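Local coordinates for MdcD (Pseudomonas aeruginosa, PDB 5VIP), which probably serves as the beta subunit of a biotin-independent malonate decarboxylase, contributing carboxy-lyase chemistry on a carboxyltransferase fold of the crotonase superfamily, at residues R11-E15 with V152-P156; Q69-A75 with P109-L115; A100-R105 with D142-Q147; C159-I165 with R180-G185. One frame throughout, in Å; residues are numbered along the deposited sequence.

Overall arrangement
Four contacts of one carboxyltransferase domain illustrate how chemistry follows position in a fold. Contacts 1, 2 and 4 are buried, whereas contact 3 is only partly so and lies about 17 Å from the chain centre. Contacts 1 and 2 share the central sheet: V152 of strand 150-153 bonds through its N to L114 of strand 111-115. Contact 2 is chiefly backbone bonding with leucine and alanine packing. Contact 3, beside it where the helices end, relies on a salt-bridge network; T110 and D103 link the two. Contacts 1 and 4 meet through I153, which packs on L181, yet no hydrogen bond crosses contact 1 and contact 4 pairs two short strands.

Contact 1 of 4, residues R11-E15 with V152-P156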
loop_
_atom_site.group_PDB
_atom_site.type_symbol
_atom_site.label_atom_id
_atom_site.label_comp_id
_atom_site.label_asym_id
_atom_site.label_seq_id
_atom_site.Cartn_x
_atom_site.Cartn_y
_atom_site.Cartn_z
ATOM N N ARG B 11 -10.558 -16.821 -28.224
ATOM C CA ARG B 11 -10.844 -15.428 -27.884
ATOM C C ARG B 11 -10.603 -15.100 -26.410
ATOM O O ARG B 11 -10.644 -13.930 -26.029
ATOM C CB ARG B 11 -12.290 -15.085 -28.251
ATOM C CG ARG B 11 -12.577 -15.152 -29.734
ATOM C CD ARG B 11 -14.068 -15.286 -29.998
ATOM N NE ARG B 11 -14.819 -14.075 -29.668
ATOM C CZ ARG B 11 -16.095 -13.884 -29.997
ATOM N NH1 ARG B 11 -16.754 -14.830 -30.662
ATOM N NH2 ARG B 11 -16.712 -12.753 -29.667
ATOM N N SER B 12 -10.341 -16.126 -25.595
ATOM C CA SER B 12 -10.273 -15.988 -24.140
ATOM C C SER B 12 -9.081 -15.161 -23.677
ATOM O O SER B 12 -7.984 -15.277 -24.222
ATOM C CB SER B 12 -10.218 -17.370 -23.480
ATOM O OG SER B 12 -9.790 -17.294 -22.124
ATOM N N PHE B 13 -9.295 -14.336 -22.659
ATOM C CA PHE B 13 -8.210 -13.553 -22.077
ATOM C C PHE B 13 -7.544 -14.299 -20.921
ATOM O O PHE B 13 -6.317 -14.346 -20.819
ATOM C CB PHE B 13 -8.733 -12.199 -21.596
ATOM C CG PHE B 13 -7.666 -11.305 -21.047
ATOM C CD1 PHE B 13 -6.785 -10.654 -21.906
ATOM C CD2 PHE B 13 -7.540 -11.103 -19.675
ATOM C CE1 PHE B 13 -5.793 -9.812 -21.409
ATOM C CE2 PHE B 13 -6.535 -10.269 -19.166
ATOM C CZ PHE B 13 -5.663 -9.622 -20.040
ATOM N N THR B 14 -8.351 -14.895 -20.054
ATOM C CA THR B 14 -7.822 -15.534 -18.853
ATOM C C THR B 14 -6.945 -16.754 -19.168
ATOM O O THR B 14 -6.069 -17.105 -18.380
ATOM C CB THR B 14 -8.946 -15.974 -17.922
ATOM O OG1 THR B 14 -9.789 -16.889 -18.625
ATOM C CG2 THR B 14 -9.779 -14.774 -17.470
ATOM N N GLU B 15 -7.182 -17.384 -20.317
ATOM C CA GLU B 15 -6.391 -18.532 -20.768
ATOM C C GLU B 15 -4.938 -18.165 -21.063
ATOM O O GLU B 15 -4.087 -19.039 -21.151
ATOM C CB GLU B 15 -6.999 -19.149 -22.033
ATOM C CG GLU B 15 -8.240 -20.000 -21.822
ATOM C CD GLU B 15 -8.752 -20.624 -23.128
ATOM O OE1 GLU B 15 -7.955 -20.755 -24.091
ATOM O OE2 GLU B 15 -9.955 -20.971 -23.194
ATOM N N VAL B 152 -6.164 -4.289 -14.335
ATOM C CA VAL B 152 -6.982 -5.364 -14.868
ATOM C C VAL B 152 -6.752 -6.597 -13.991
ATOM O O VAL B 152 -5.610 -7.034 -13.787
ATOM C CB VAL B 152 -6.630 -5.659 -16.345
ATOM C CG1 VAL B 152 -7.313 -6.914 -16.834
ATOM C CG2 VAL B 152 -7.005 -4.438 -17.226
ATOM N N ILE B 153 -7.840 -7.117 -13.439
ATOM C CA ILE B 153 -7.795 -8.317 -12.604
ATOM C C ILE B 153 -8.691 -9.344 -13.283
ATOM O O ILE B 153 -9.909 -9.192 -13.294
ATOM C CB ILE B 153 -8.278 -8.035 -11.177
ATOM C CG1 ILE B 153 -7.502 -6.853 -10.593
ATOM C CG2 ILE B 153 -8.126 -9.276 -10.311
ATOM C CD1 ILE B 153 -8.258 -6.129 -9.525
ATOM N N ALA B 154 -8.101 -10.351 -13.906
ATOM C CA ALA B 154 -8.898 -11.245 -14.744
ATOM C C ALA B 154 -8.977 -12.656 -14.192
ATOM O O ALA B 154 -9.804 -13.447 -14.640
ATOM C CB ALA B 154 -8.340 -11.281 -16.173
ATOM N N GLY B 155 -8.140 -12.980 -13.215
ATOM C CA GLY B 155 -8.041 -14.358 -12.780
ATOM C C GLY B 155 -7.070 -15.143 -13.657
ATOM O O GLY B 155 -6.595 -14.645 -14.689
ATOM N N PRO B 156 -6.803 -16.403 -13.284
ATOM C CA PRO B 156 -7.499 -17.139 -12.216
ATOM C C PRO B 156 -6.983 -16.888 -10.790
ATOM O O PRO B 156 -7.680 -17.217 -9.834
ATOM C CB PRO B 156 -7.269 -18.600 -12.612
ATOM C CG PRO B 156 -5.929 -18.580 -13.302
ATOM C CD PRO B 156 -5.819 -17.241 -13.997
#
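Apolar packing comes first between R11-E15 and V152-P156, and the ring of F13 carries it. The methyl of A154 sits in the ring plane at its edge, where F13 CD2 and A154 CB are 3.6 Å apart. F13 CE2 also approaches V152 CG1 at 4.2 Å, obliquely. With CG anti to the backbone N (chi1 -177°), the phenyl group extends from its loop to the end of the strand.

It is the methyl of T14, not its hydroxyl, that meets the other segment's carbonyl: CG2 lies 3.1 Å from A154 O, a close methyl-to-carbonyl contact, and no hydrogen bond spans the two segments. The hydroxyl is held instead by D227, whose carboxylate also takes the amide of F13 and the hydroxyl of S12. Within the loop, an ST motif brings E15 N to S12 OG at 3.2 Å. The other segment turns at G155, whose phi of 85° would press a side chain against the preceding carbonyl, and a cis peptide then leads into P156.

R21 of helix 18-25 bridges the two backbones, its NH2 bonding both T14 O and G155 O. The F13 ring packs on L25 of that helix and on L229 and V232 of helix 229-242, so the loop is wedged between two helices and the C-terminal end of strand 150-153.

Contact 2 of 4, residues Q69-A75 with P109-L115; sequences QPAVLAA and PTRALLL
Five backbone hydrogen bonds join Q69-A75 to P109-L115 in parallel register, from R111 N to P70 O at 3.0 Å through to L115 N to A74 O at 2.8 Å. V72 and A74 each use both N and O, as parallel pairing requires, and CA-H...O contacts fill in between, such as A71 CA to R111 O at 3.2 Å. On the face bearing A71, L73 and A75, L73 and L113 run alongside each other in the same sense, with L73 CD1 and L113 CD2 3.7 Å apart; L73 CD2 slants across to L115 CD2 at 4.0 Å. On the other face V72 CG1 rests 3.9 Å from A112 CB.

The strands are the two arms of a beta-alpha-beta unit connected through helix 87-105. At the strand entrance, the Q69 chain bends at chi2 (-69°) and lays CG over the centre of one face of the R111 guanidinium, 3.5 Å from CZ. The Q69 amide plane stands 56° from that of the guanidinium. Next to it P70 CG nears P109 CD at 4.1 Å.

Farther out, the connecting helix packs against V72, A74 and A112. T110 OG1 is bonded to D103 of that helix, while helix 18-25 closes over L73, L113 and L115.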
loop_
_atom_site.group_PDB
_atom_site.type_symbol
_atom_site.label_atom_id
_atom_site.label_comp_id
_atom_site.label_asym_id
_atom_site.label_seq_id
_atom_site.Cartn_x
_atom_site.Cartn_y
_atom_site.Cartn_z
ATOM N N GLN B 69 -0.634 5.699 -28.224
ATOM C CA GLN B 69 -0.125 6.475 -27.094
ATOM C C GLN B 69 0.949 5.695 -26.341
ATOM O O GLN B 69 0.834 4.483 -26.180
ATOM C CB GLN B 69 -1.265 6.859 -26.140
ATOM C CG GLN B 69 -2.326 7.735 -26.780
ATOM C CD GLN B 69 -1.807 9.124 -27.094
ATOM O OE1 GLN B 69 -1.315 9.838 -26.219
ATOM N NE2 GLN B 69 -1.905 9.505 -28.343
ATOM N N PRO B 70 2.012 6.385 -25.911
ATOM C CA PRO B 70 3.116 5.713 -25.207
ATOM C C PRO B 70 2.597 5.033 -23.942
ATOM O O PRO B 70 1.752 5.591 -23.242
ATOM C CB PRO B 70 4.081 6.854 -24.872
ATOM C CG PRO B 70 3.190 8.117 -24.874
ATOM C CD PRO B 70 2.176 7.853 -25.950
ATOM N N ALA B 71 3.087 3.826 -23.682
ATOM C CA ALA B 71 2.557 3.000 -22.608
ATOM C C ALA B 71 3.624 2.090 -21.997
ATOM O O ALA B 71 4.646 1.762 -22.627
ATOM C CB ALA B 71 1.394 2.156 -23.119
ATOM N N VAL B 72 3.382 1.706 -20.748
ATOM C CA VAL B 72 4.154 0.668 -20.101
ATOM C C VAL B 72 3.138 -0.267 -19.457
ATOM O O VAL B 72 2.072 0.160 -19.002
ATOM C CB VAL B 72 5.144 1.234 -19.054
ATOM C CG1 VAL B 72 4.406 1.991 -17.953
ATOM C CG2 VAL B 72 6.036 0.105 -18.457
ATOM N N LEU B 73 3.457 -1.548 -19.459
ATOM C CA LEU B 73 2.550 -2.567 -18.970
ATOM C C LEU B 73 3.341 -3.419 -17.997
ATOM O O LEU B 73 4.437 -3.859 -18.328
ATOM C CB LEU B 73 2.008 -3.400 -20.149
ATOM C CG LEU B 73 0.783 -4.288 -19.994
ATOM C CD1 LEU B 73 0.165 -4.584 -21.362
ATOM C CD2 LEU B 73 1.153 -5.583 -19.289
ATOM N N ALA B 74 2.831 -3.608 -16.782
ATOM C CA ALA B 74 3.428 -4.580 -15.883
ATOM C C ALA B 74 2.409 -5.676 -15.644
ATOM O O ALA B 74 1.277 -5.395 -15.256
ATOM C CB ALA B 74 3.875 -3.922 -14.553
ATOM N N ALA B 75 2.807 -6.923 -15.887
ATOM C CA ALA B 75 1.916 -8.064 -15.732
ATOM C C ALA B 75 2.565 -9.106 -14.829
ATOM O O ALA B 75 3.679 -9.552 -15.092
ATOM C CB ALA B 75 1.573 -8.675 -17.075
ATOM N N PRO B 109 3.076 11.690 -22.467
ATOM C CA PRO B 109 1.892 11.232 -21.721
ATOM C C PRO B 109 1.825 9.715 -21.535
ATOM O O PRO B 109 0.835 9.079 -21.892
ATOM C CB PRO B 109 0.731 11.727 -22.585
ATOM C CG PRO B 109 1.292 11.681 -23.988
ATOM C CD PRO B 109 2.739 12.095 -23.847
ATOM N N THR B 110 2.875 9.144 -20.965
ATOM C CA THR B 110 2.952 7.694 -20.822
ATOM C C THR B 110 1.901 7.151 -19.856
ATOM O O THR B 110 1.713 7.667 -18.755
ATOM C CB THR B 110 4.355 7.280 -20.379
ATOM O OG1 THR B 110 5.271 7.674 -21.407
ATOM C CG2 THR B 110 4.444 5.764 -20.184
ATOM N N ARG B 111 1.210 6.115 -20.319
ATOM C CA ARG B 111 0.117 5.472 -19.607
ATOM C C ARG B 111 0.606 4.155 -19.020
ATOM O O ARG B 111 1.311 3.422 -19.690
ATOM C CB ARG B 111 -1.057 5.220 -20.566
ATOM C CG ARG B 111 -1.403 6.387 -21.504
ATOM C CD ARG B 111 -2.161 5.901 -22.720
ATOM N NE ARG B 111 -3.205 6.842 -23.176
ATOM C CZ ARG B 111 -4.148 6.530 -24.065
ATOM N NH1 ARG B 111 -4.196 5.301 -24.603
ATOM N NH2 ARG B 111 -5.065 7.438 -24.411
ATOM N N ALA B 112 0.225 3.839 -17.783
ATOM C CA ALA B 112 0.624 2.580 -17.170
ATOM C C ALA B 112 -0.573 1.650 -16.991
ATOM O O ALA B 112 -1.633 2.055 -16.485
ATOM C CB ALA B 112 1.315 2.823 -15.810
ATOM N N LEU B 113 -0.382 0.400 -17.401
ATOM C CA LEU B 113 -1.401 -0.633 -17.336
ATOM C C LEU B 113 -0.883 -1.785 -16.480
ATOM O O LEU B 113 0.196 -2.344 -16.756
ATOM C CB LEU B 113 -1.753 -1.127 -18.741
ATOM C CG LEU B 113 -2.712 -2.303 -18.916
ATOM C CD1 LEU B 113 -4.089 -1.983 -18.320
ATOM C CD2 LEU B 113 -2.838 -2.631 -20.384
ATOM N N LEU B 114 -1.636 -2.116 -15.429
ATOM C CA LEU B 114 -1.223 -3.150 -14.475
ATOM C C LEU B 114 -2.121 -4.376 -14.586
ATOM O O LEU B 114 -3.328 -4.282 -14.368
ATOM C CB LEU B 114 -1.266 -2.615 -13.032
ATOM C CG LEU B 114 -0.429 -1.374 -12.740
ATOM C CD1 LEU B 114 -0.636 -0.923 -11.278
ATOM C CD2 LEU B 114 1.041 -1.687 -13.003
ATOM N N LEU B 115 -1.517 -5.522 -14.894
ATOM C CA LEU B 115 -2.233 -6.793 -14.900
ATOM C C LEU B 115 -1.904 -7.549 -13.611
ATOM O O LEU B 115 -0.832 -8.161 -13.483
ATOM C CB LEU B 115 -1.849 -7.622 -16.129
ATOM C CG LEU B 115 -2.642 -7.414 -17.429
ATOM C CD1 LEU B 115 -3.003 -5.958 -17.728
ATOM C CD2 LEU B 115 -1.921 -8.041 -18.617
#

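Contact 3 of 4, residues A100-R105 with D142-Q147; sequences AAEDNR and DLQRYQ
A salt-bridge network of R105, D142 and R145 ties together the C-terminal ends of two helices, 87-105 and 126-143, in the alpha/beta core of this crotonase-type fold. R105 grips D142 end-on: NH1 donates to OD1 at 2.9 Å, on the syn lone pair, and NH2 to OD2 at 3.1 Å. Guanidinium and carboxylate are nearly coplanar, 12° apart, which suits a two-pronged bridge. The R105 chain bends at chi3 (-80°), which helps turn its head back toward the carboxylate and over A101 O. D142 OD1 also forms a salt bridge with R145 of its own segment, although its distance to R145 NH2 is too short to be trusted. The two arginine heads come near each other around one carboxylate, whose charge probably offsets their proximity.

L143 packs its apolar side chain on A100 and A101, with L143 CD2 3.9 Å from A100 CB. L143 CD1 comes 3.5 Å from N104 ND2, the two side chains crossing at about a right angle. N104 ND2 donates to A100 O at 2.9 Å and to T110 O, while Q147 NE2 gives N104 OD1 a weak bond. The N104 and Y146 side chains run past one another in opposite senses, amide and ring nearly parallel, with N104 CB 3.6 Å from Y146 CG. Y146 OH is a further acceptor for R105 NH1 at 3.1 Å, tilted 18° from the guanidinium plane.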
loop_
_atom_site.group_PDB
_atom_site.type_symbol
_atom_site.label_atom_id
_atom_site.label_comp_id
_atom_site.label_asym_id
_atom_site.label_seq_id
_atom_site.Cartn_x
_atom_site.Cartn_y
_atom_site.Cartn_z
ATOM N N ALA B 100 7.320 6.204 -15.796
ATOM C CA ALA B 100 6.152 6.755 -16.486
ATOM C C ALA B 100 5.822 8.130 -15.924
ATOM O O ALA B 100 5.455 9.036 -16.665
ATOM C CB ALA B 100 4.949 5.831 -16.368
ATOM N N ALA B 101 5.958 8.289 -14.613
ATOM C CA ALA B 101 5.729 9.600 -14.010
ATOM C C ALA B 101 6.780 10.593 -14.526
ATOM O O ALA B 101 6.462 11.735 -14.856
ATOM C CB ALA B 101 5.768 9.503 -12.490
ATOM N N GLU B 102 8.031 10.145 -14.602
ATOM C CA GLU B 102 9.117 10.983 -15.117
ATOM C C GLU B 102 8.833 11.428 -16.562
ATOM O O GLU B 102 9.012 12.601 -16.905
ATOM C CB GLU B 102 10.443 10.226 -15.011
ATOM C CG GLU B 102 11.686 11.029 -15.320
ATOM C CD GLU B 102 12.944 10.332 -14.813
ATOM O OE1 GLU B 102 13.987 10.413 -15.494
ATOM O OE2 GLU B 102 12.886 9.700 -13.731
ATOM N N ASP B 103 8.369 10.496 -17.394
ATOM C CA ASP B 103 7.943 10.814 -18.758
ATOM C C ASP B 103 6.938 11.962 -18.758
ATOM O O ASP B 103 7.076 12.931 -19.505
ATOM C CB ASP B 103 7.306 9.587 -19.442
ATOM C CG ASP B 103 8.303 8.756 -20.224
ATOM O OD1 ASP B 103 9.460 9.200 -20.386
ATOM O OD2 ASP B 103 7.926 7.654 -20.693
ATOM N N ASN B 104 5.917 11.847 -17.919
ATOM C CA ASN B 104 4.857 12.847 -17.895
ATOM C C ASN B 104 5.377 14.215 -17.463
ATOM O O ASN B 104 4.932 15.238 -17.991
ATOM C CB ASN B 104 3.707 12.391 -16.987
ATOM C CG ASN B 104 2.741 11.474 -17.713
ATOM O OD1 ASN B 104 1.819 11.938 -18.381
ATOM N ND2 ASN B 104 2.970 10.166 -17.617
ATOM N N ARG B 105 6.318 14.238 -16.524
ATOM C CA ARG B 105 6.937 15.506 -16.124
ATOM C C ARG B 105 7.791 16.083 -17.254
ATOM O O ARG B 105 8.068 17.280 -17.273
ATOM C CB ARG B 105 7.785 15.344 -14.863
ATOM C CG ARG B 105 6.957 15.305 -13.590
ATOM C CD ARG B 105 7.835 15.242 -12.357
ATOM N NE ARG B 105 8.327 13.893 -12.082
ATOM C CZ ARG B 105 7.657 12.998 -11.360
ATOM N NH1 ARG B 105 6.470 13.309 -10.868
ATOM N NH2 ARG B 105 8.166 11.798 -11.137
ATOM N N ASP B 142 1.819 9.227 -7.527
ATOM C CA ASP B 142 2.601 10.231 -8.269
ATOM C C ASP B 142 2.165 10.284 -9.733
ATOM O O ASP B 142 1.918 11.360 -10.261
ATOM C CB ASP B 142 4.100 9.928 -8.168
ATOM C CG ASP B 142 4.970 10.989 -8.826
ATOM O OD1 ASP B 142 4.465 12.093 -9.137
ATOM O OD2 ASP B 142 6.175 10.711 -9.020
ATOM N N LEU B 143 2.045 9.122 -10.372
ATOM C CA LEU B 143 1.712 9.070 -11.789
ATOM C C LEU B 143 0.307 9.610 -12.055
ATOM O O LEU B 143 0.059 10.224 -13.095
ATOM C CB LEU B 143 1.840 7.635 -12.323
ATOM C CG LEU B 143 1.442 7.368 -13.788
ATOM C CD1 LEU B 143 2.181 8.307 -14.768
ATOM C CD2 LEU B 143 1.714 5.912 -14.157
ATOM N N GLN B 144 -0.598 9.405 -11.104
ATOM C CA GLN B 144 -1.984 9.807 -11.290
ATOM C C GLN B 144 -2.219 11.297 -11.011
ATOM O O GLN B 144 -3.358 11.757 -10.966
ATOM C CB GLN B 144 -2.897 8.918 -10.451
ATOM C CG GLN B 144 -2.970 7.517 -11.088
ATOM C CD GLN B 144 -3.922 6.551 -10.413
ATOM O OE1 GLN B 144 -4.333 5.570 -11.025
ATOM N NE2 GLN B 144 -4.274 6.812 -9.157
ATOM N N ARG B 145 -1.136 12.052 -10.881
ATOM C CA ARG B 145 -1.212 13.502 -11.041
ATOM C C ARG B 145 -1.263 13.873 -12.527
ATOM O O ARG B 145 -1.606 15.001 -12.880
ATOM C CB ARG B 145 -0.029 14.174 -10.346
ATOM C CG ARG B 145 -0.087 14.000 -8.829
ATOM C CD ARG B 145 1.007 14.764 -8.132
ATOM N NE ARG B 145 2.337 14.290 -8.484
ATOM C CZ ARG B 145 3.453 14.869 -8.050
ATOM N NH1 ARG B 145 3.373 15.928 -7.266
ATOM N NH2 ARG B 145 4.639 14.400 -8.405
ATOM N N TYR B 146 -0.961 12.907 -13.394
ATOM C CA TYR B 146 -0.849 13.146 -14.838
ATOM C C TYR B 146 -1.733 12.233 -15.692
ATOM O O TYR B 146 -2.354 12.671 -16.668
ATOM C CB TYR B 146 0.610 12.970 -15.282
ATOM C CG TYR B 146 1.603 13.606 -14.343
ATOM C CD1 TYR B 146 1.858 14.970 -14.392
ATOM C CD2 TYR B 146 2.280 12.842 -13.397
ATOM C CE1 TYR B 146 2.758 15.561 -13.521
ATOM C CE2 TYR B 146 3.181 13.421 -12.527
ATOM C CZ TYR B 146 3.420 14.780 -12.599
ATOM O OH TYR B 146 4.313 15.349 -11.726
ATOM N N GLN B 147 -1.780 10.952 -15.341
ATOM C CA GLN B 147 -2.472 9.947 -16.159
ATOM C C GLN B 147 -3.121 8.900 -15.273
ATOM O O GLN B 147 -2.535 8.503 -14.254
ATOM C CB GLN B 147 -1.491 9.246 -17.118
ATOM C CG GLN B 147 -0.796 10.134 -18.145
ATOM C CD GLN B 147 -1.747 10.722 -19.178
ATOM O OE1 GLN B 147 -2.809 10.174 -19.451
ATOM N NE2 GLN B 147 -1.356 11.841 -19.764
#

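Contact 4 of 4, residues C159-I165 with R180-G185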
loop_
_atom_site.group_PDB
_atom_site.type_symbol
_atom_site.label_atom_id
_atom_site.label_comp_id
_atom_site.label_asym_id
_atom_site.label_seq_id
_atom_site.Cartn_x
_atom_site.Cartn_y
_atom_site.Cartn_z
ATOM N N CYS B 159 -6.380 -10.971 -7.250
ATOM C CA CYS B 159 -5.476 -10.020 -6.615
ATOM C C CYS B 159 -5.747 -9.904 -5.125
ATOM O O CYS B 159 -6.806 -9.416 -4.725
ATOM C CB CYS B 159 -5.612 -8.641 -7.277
ATOM S SG CYS B 159 -4.478 -7.388 -6.653
ATOM N N PHE B 160 -4.777 -10.329 -4.319
ATOM C CA PHE B 160 -4.887 -10.319 -2.867
ATOM C C PHE B 160 -3.635 -9.736 -2.249
ATOM O O PHE B 160 -2.573 -9.709 -2.877
ATOM C CB PHE B 160 -5.126 -11.743 -2.318
ATOM C CG PHE B 160 -6.495 -12.273 -2.607
ATOM C CD1 PHE B 160 -6.753 -12.968 -3.778
ATOM C CD2 PHE B 160 -7.537 -12.043 -1.726
ATOM C CE1 PHE B 160 -8.035 -13.445 -4.052
ATOM C CE2 PHE B 160 -8.813 -12.510 -1.991
ATOM C CZ PHE B 160 -9.066 -13.211 -3.154
ATOM N N GLY B 161 -3.757 -9.275 -1.015
ATOM C CA GLY B 161 -2.608 -8.796 -0.271
ATOM C C GLY B 161 -2.374 -7.315 -0.491
ATOM O O GLY B 161 -3.298 -6.568 -0.859
ATOM N N GLY B 162 -1.135 -6.892 -0.262
ATOM C CA GLY B 162 -0.755 -5.500 -0.402
ATOM C C GLY B 162 -1.038 -4.944 -1.784
ATOM O O GLY B 162 -1.280 -3.748 -1.946
HETATM N N MSE B 163 -1.010 -5.798 -2.793
HETATM C CA MSE B 163 -1.285 -5.308 -4.149
HETATM C C MSE B 163 -2.773 -5.019 -4.377
HETATM O O MSE B 163 -3.130 -4.346 -5.342
HETATM C CB MSE B 163 -0.759 -6.303 -5.183
HETATM C CG MSE B 163 0.775 -6.253 -5.351
HETATM SE SE MSE B 163 1.438 -4.458 -5.871
HETATM C CE MSE B 163 0.683 -4.350 -7.629
ATOM N N SER B 164 -3.648 -5.486 -3.484
ATOM C CA SER B 164 -5.066 -5.124 -3.609
ATOM C C SER B 164 -5.273 -3.688 -3.157
ATOM O O SER B 164 -6.199 -2.998 -3.601
ATOM C CB SER B 164 -5.955 -6.067 -2.801
ATOM O OG SER B 164 -5.808 -5.825 -1.396
ATOM N N ILE B 165 -4.413 -3.238 -2.251
ATOM C CA ILE B 165 -4.437 -1.847 -1.827
ATOM C C ILE B 165 -3.949 -0.981 -2.996
ATOM O O ILE B 165 -4.486 0.100 -3.248
ATOM C CB ILE B 165 -3.567 -1.633 -0.566
ATOM C CG1 ILE B 165 -4.130 -2.461 0.600
ATOM C CG2 ILE B 165 -3.476 -0.147 -0.210
ATOM C CD1 ILE B 165 -3.278 -2.397 1.900
ATOM N N ARG B 180 -11.030 -12.402 -8.620
ATOM C CA ARG B 180 -11.262 -12.047 -7.226
ATOM C C ARG B 180 -10.327 -10.913 -6.807
ATOM O O ARG B 180 -9.180 -10.857 -7.236
ATOM C CB ARG B 180 -11.067 -13.261 -6.317
ATOM C CG ARG B 180 -12.100 -14.370 -6.526
ATOM C CD ARG B 180 -11.686 -15.649 -5.780
ATOM N NE ARG B 180 -10.393 -16.164 -6.246
ATOM C CZ ARG B 180 -9.466 -16.713 -5.457
ATOM N NH1 ARG B 180 -9.671 -16.814 -4.150
ATOM N NH2 ARG B 180 -8.323 -17.146 -5.976
ATOM N N LEU B 181 -10.827 -10.008 -5.969
ATOM C CA LEU B 181 -10.042 -8.881 -5.472
ATOM C C LEU B 181 -10.314 -8.681 -3.994
ATOM O O LEU B 181 -11.454 -8.478 -3.597
ATOM C CB LEU B 181 -10.390 -7.601 -6.235
ATOM C CG LEU B 181 -9.830 -6.261 -5.756
ATOM C CD1 LEU B 181 -8.286 -6.237 -5.797
ATOM C CD2 LEU B 181 -10.417 -5.137 -6.634
ATOM N N GLY B 182 -9.281 -8.715 -3.173
ATOM C CA GLY B 182 -9.508 -8.479 -1.759
ATOM C C GLY B 182 -8.208 -8.344 -1.005
ATOM O O GLY B 182 -7.138 -8.602 -1.549
ATOM N N LEU B 183 -8.300 -7.945 0.256
ATOM C CA LEU B 183 -7.102 -7.750 1.048
ATOM C C LEU B 183 -6.573 -9.092 1.561
ATOM O O LEU B 183 -5.409 -9.440 1.342
ATOM C CB LEU B 183 -7.386 -6.799 2.202
ATOM C CG LEU B 183 -6.186 -6.456 3.088
ATOM C CD1 LEU B 183 -5.039 -5.905 2.252
ATOM C CD2 LEU B 183 -6.613 -5.461 4.150
ATOM N N ASN B 184 -7.449 -9.848 2.211
ATOM C CA ASN B 184 -7.093 -11.140 2.798
ATOM C C ASN B 184 -7.671 -12.324 2.024
ATOM O O ASN B 184 -8.852 -12.325 1.684
ATOM C CB ASN B 184 -7.579 -11.192 4.248
ATOM C CG ASN B 184 -6.977 -10.089 5.099
ATOM O OD1 ASN B 184 -5.761 -9.906 5.116
ATOM N ND2 ASN B 184 -7.827 -9.330 5.787
ATOM N N GLY B 185 -6.848 -13.341 1.773
ATOM C CA GLY B 185 -7.308 -14.534 1.078
ATOM C C GLY B 185 -8.252 -15.375 1.924
ATOM O O GLY B 185 -8.377 -15.148 3.128
#
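C159 and L181 pair in parallel: C159 N donates to R180 O at 2.8 Å and G182 N to C159 O at 3.0 Å, after which G161 N turns to L183 O at 2.9 Å. G161, at a positive phi of 90°, redirects the chain into helix 162-169.

F160 spreads its ring across the other segment. The backbone N of G182 lies over one ring face; the lack of a side chain at G182 matters, since a CB there would be tight against F160 CE2. At the far end of the ring, F160 CZ touches R180 CB at 3.7 Å, and CE1 stands over the centre of one face of the R180 guanidinium. Ring and guanidinium planes are 52° apart, so the two are inclined and not stacked.

S164 places OG between its backbone N and carbonyl carbon (chi1 72°), where it bonds to G161 O at 2.7 Å in the carbonyl plane. S164 N reaches the same oxygen, so two donors hold the start of the helix. L183 CD1 meets I165 CG1 at 3.9 Å, and L181 CD1 lies 3.9 Å from C159 CB.

Acidic side-chain groups of another protein chain accept from the backbone N of L183 and of N184. Such a glycine-rich strand-to-helix turn is consistent with the crotonase-type fold, whose oxyanion hole uses backbone amides at a helix N-terminus; that role is possible here but not established.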